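Capsid (Human calicivirus NLV/Boxer/2001/US, PDB 4RDL) forms the protruding domain of a norovirus capsid protein, which binds histo-blood group antigens such as the Lewis y tetrasaccharide and so probably mediates attachment to host cells. Local coordinates at residues A[144-148]-A[149-153]; A[102-105]-A[106-109]. One frame throughout, in Å; residues are numbered along the deposited sequence.

How the interactions relate
Interaction 2, a tight turn in the loop between strands 83-89 and 113-121, comes first along the chain; interaction 1 is the later hairpin of strands 145-146 and 151-154. Their centres lie 11 Å apart and their side chains touch. Phe-107 CZ of the turn meets Pro-147 CB of the hairpin at 3.8 Å, and Phe-107 CE2 meets Phe-145 CZ at 3.9 Å. Ala-103 CB adds a contact to Pro-147 CB at 4.0 Å. Neither interaction includes a residue of the glycan pockets. Interaction 1 approaches the bound sugars at its open end, where the Lys-153 side chain is about 13 Å from a galactose and from a fucose.

Interaction 1: A[144-148]-A[149-153]; sequences TFAPH and LGTVK
The Phe-145 ring meets Val-152 obliquely: its CD1 lies 3.7 Å from Val-152 CG1, and the two side chains run side by side on one face of the hairpin. Over the centre of one ring face sits Pro-147 CD, 3.6 Å above the plane. Val-152 CG1 also reaches this proline, 3.9 Å from Pro-147 CD, so the methyl touches both ring systems; chi1 of -64° sets it beside the backbone N of Val-152, on the side where Phe-145 CD1 and Pro-147 CD meet it. His-148 leads off from CB to partners outside the hairpin: its ND1 hydrogen-bonds Ser-101 O, and its ring packs edge-to-face with Phe-99. On the other side of the hairpin, Ala-146 CB touches Leu-149 CB, with Thr-151 OG1 close by. Farther along, Thr-144 CB packs against Lys-153 CB, while the extended lysine chain leads its amino group away.

Backbone bonds close the turn. Ala-146 O is gripped twice, by Leu-149 N at 2.8 Å and by Thr-151 N at 3.2 Å, the two donors arriving from opposite faces of the carbonyl plane; the second bond is the straighter, at 161°. Gly-150 N hydrogen-bonds Pro-147 O. At the open end Lys-153 N makes a weak bond to Thr-144 O, and a water donates to the same oxygen while also bonding to Thr-151 OG1 at 2.7 Å.

Gly-150 has backbone angles that would press a side chain against the preceding carbonyl. Gly-150 and Thr-151 together face Ala-146, a G1 beta bulge at the end of an antiparallel hairpin. Gly-150 and Val-152 bond to strand 83-89, and strand 145-146 is the outermost on one side, within this chain, of the sheet that includes strands 83-89 and 72-80.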
# COMPACT_ATOMS: atom_id res chain seq x y z
N THR A 144 20.99 16.48 12.72
CA THR A 144 20.15 17.06 11.68
C THR A 144 19.02 16.13 11.22
O THR A 144 18.16 16.52 10.43
CB THR A 144 20.99 17.49 10.47
OG1 THR A 144 21.91 16.45 10.13
CG2 THR A 144 21.77 18.75 10.80
N PHE A 145 19.03 14.89 11.71
CA PHE A 145 17.88 14.01 11.54
C PHE A 145 16.98 14.25 12.75
O PHE A 145 17.23 13.74 13.84
CB PHE A 145 18.32 12.54 11.44
CG PHE A 145 17.18 11.56 11.35
CD1 PHE A 145 16.43 11.44 10.19
CD2 PHE A 145 16.86 10.74 12.43
CE1 PHE A 145 15.38 10.53 10.10
CE2 PHE A 145 15.81 9.83 12.35
CZ PHE A 145 15.07 9.73 11.18
N ALA A 146 15.93 15.05 12.56
CA ALA A 146 15.11 15.50 13.68
C ALA A 146 13.61 15.47 13.33
O ALA A 146 12.90 16.47 13.52
CB ALA A 146 15.54 16.91 14.12
N PRO A 147 13.11 14.33 12.84
CA PRO A 147 11.72 14.32 12.36
C PRO A 147 10.70 14.66 13.45
O PRO A 147 9.67 15.26 13.16
CB PRO A 147 11.53 12.89 11.84
CG PRO A 147 12.58 12.07 12.58
CD PRO A 147 13.76 13.01 12.67
N HIS A 148 11.00 14.30 14.70
CA HIS A 148 10.11 14.60 15.81
C HIS A 148 10.00 16.11 16.01
O HIS A 148 8.99 16.61 16.52
CB HIS A 148 10.63 13.94 17.09
CG HIS A 148 9.71 14.04 18.26
ND1 HIS A 148 8.41 13.58 18.22
CD2 HIS A 148 9.90 14.51 19.51
CE1 HIS A 148 7.84 13.78 19.40
NE2 HIS A 148 8.73 14.34 20.20
N LEU A 149 11.05 16.83 15.62
CA LEU A 149 11.09 18.30 15.69
C LEU A 149 10.53 18.92 14.42
O LEU A 149 10.39 20.14 14.32
CB LEU A 149 12.52 18.80 15.92
CG LEU A 149 13.14 18.59 17.29
CD1 LEU A 149 13.22 17.12 17.65
CD2 LEU A 149 14.52 19.22 17.34
N GLY A 150 10.26 18.08 13.42
CA GLY A 150 9.66 18.54 12.18
C GLY A 150 10.58 18.67 10.97
O GLY A 150 10.12 19.09 9.90
N THR A 151 11.86 18.33 11.13
CA THR A 151 12.82 18.52 10.03
C THR A 151 13.81 17.37 9.87
O THR A 151 14.25 16.76 10.85
CB THR A 151 13.63 19.84 10.18
OG1 THR A 151 14.47 19.77 11.34
CG2 THR A 151 12.70 21.04 10.29
N VAL A 152 14.17 17.08 8.62
CA VAL A 152 15.29 16.19 8.32
C VAL A 152 16.19 16.82 7.26
O VAL A 152 15.71 17.53 6.37
CB VAL A 152 14.84 14.78 7.86
CG1 VAL A 152 14.08 14.08 8.97
CG2 VAL A 152 14.00 14.87 6.58
N LYS A 153 17.48 16.56 7.36
CA LYS A 153 18.43 17.03 6.36
C LYS A 153 18.39 16.12 5.13
O LYS A 153 18.29 14.89 5.25
CB LYS A 153 19.86 17.07 6.94
CG LYS A 153 20.92 17.38 5.89
CD LYS A 153 22.32 17.44 6.49
CE LYS A 153 23.35 17.74 5.42
NZ LYS A 153 24.74 17.76 5.97
O HOH W 1 16.90 18.96 10.35

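Interaction 2: A[102-105]-A[106-109]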
# COMPACT_ATOMS: atom_id res chain seq x y z
N PRO A 102 6.10 10.04 17.33
CA PRO A 102 7.56 10.15 17.12
C PRO A 102 7.93 10.86 15.83
O PRO A 102 8.98 11.50 15.77
CB PRO A 102 8.01 8.69 17.08
CG PRO A 102 6.96 7.94 17.83
CD PRO A 102 5.67 8.65 17.52
N ALA A 103 7.08 10.74 14.81
CA ALA A 103 7.31 11.37 13.52
C ALA A 103 5.97 11.30 12.81
O ALA A 103 5.03 10.69 13.32
CB ALA A 103 8.38 10.60 12.73
N PRO A 104 5.86 11.93 11.63
CA PRO A 104 4.59 11.79 10.90
C PRO A 104 4.23 10.32 10.67
O PRO A 104 5.11 9.47 10.55
CB PRO A 104 4.89 12.48 9.57
CG PRO A 104 5.95 13.50 9.91
CD PRO A 104 6.81 12.82 10.94
N LEU A 105 2.94 10.03 10.60
CA LEU A 105 2.52 8.64 10.41
C LEU A 105 3.08 8.07 9.11
O LEU A 105 3.14 8.76 8.09
CB LEU A 105 0.99 8.53 10.43
CG LEU A 105 0.34 9.08 11.70
CD1 LEU A 105 -1.16 8.80 11.69
CD2 LEU A 105 0.99 8.46 12.94
N GLY A 106 3.52 6.81 9.16
CA GLY A 106 4.08 6.14 7.99
C GLY A 106 5.58 6.36 7.80
O GLY A 106 6.22 5.67 7.01
N PHE A 107 6.16 7.32 8.53
CA PHE A 107 7.57 7.66 8.37
C PHE A 107 8.44 6.40 8.49
O PHE A 107 8.22 5.58 9.37
CB PHE A 107 7.96 8.68 9.44
CG PHE A 107 9.26 9.40 9.16
CD1 PHE A 107 9.27 10.61 8.47
CD2 PHE A 107 10.46 8.88 9.60
CE1 PHE A 107 10.46 11.27 8.21
CE2 PHE A 107 11.66 9.54 9.36
CZ PHE A 107 11.66 10.74 8.67
N PRO A 108 9.44 6.24 7.60
CA PRO A 108 10.31 5.05 7.68
C PRO A 108 10.88 4.84 9.09
O PRO A 108 11.34 5.81 9.72
CB PRO A 108 11.44 5.38 6.70
CG PRO A 108 10.81 6.28 5.70
CD PRO A 108 9.86 7.14 6.51
N ASP A 109 10.87 3.60 9.57
CA ASP A 109 11.44 3.31 10.89
C ASP A 109 12.76 2.54 10.81
O ASP A 109 13.10 1.76 11.69
CB ASP A 109 10.42 2.63 11.82
CG ASP A 109 10.08 1.20 11.42
OD1 ASP A 109 10.51 0.75 10.34
OD2 ASP A 109 9.36 0.53 12.20
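Pro-104 to Phe-107 form a type II beta turn, closed by a hydrogen bond from Phe-107 N to Pro-104 O of 3.1 Å. The bond is fairly straight, 156° at the hydrogen. Gly-106 holds the third position of the turn with a positive phi, where a side chain would collide with the carbonyl oxygen of Leu-105. At the second position, the CB of Leu-105 points away from 106-109, and the backbone N of Leu-105 hydrogen-bonds a carboxylate oxygen of Glu-90.

Glycine at the third position is the classic type II feature; the turn sits in the long loop that joins strands 83-89 and 113-121 of the protruding domain. Pro-104, Gly-106 and Phe-107 are buried, Leu-105 only partly. Phe-107 and Pro-104 both rest on Leu-88 of strand 83-89, and Phe-107 also touches Met-73 of strand 72-80.

Phe-107 and Ala-103 carry the side-chain contact. The alanine methyl points at the base of the aromatic side chain: Ala-103 CB is 3.8 Å from Phe-107 CB and 3.9 Å from Phe-107 CG, and it approaches the ring obliquely, leaning toward CD2. On the CD1 branch Pro-104 comes alongside, its CD 4.1 Å from Phe-107 CD1, with the two side chains pointing the same way. Phe-107 carries CG opposite its own N (chi1 -164°), which lays the ring beside its own carbonyl carbon, toward Pro-108. That proline covers part of one ring face, its CD 3.5 Å above the plane and displaced toward the rim. The backbone next to the ring is tied as well, Phe-107 O accepting a hydrogen bond from Asn-50 ND2.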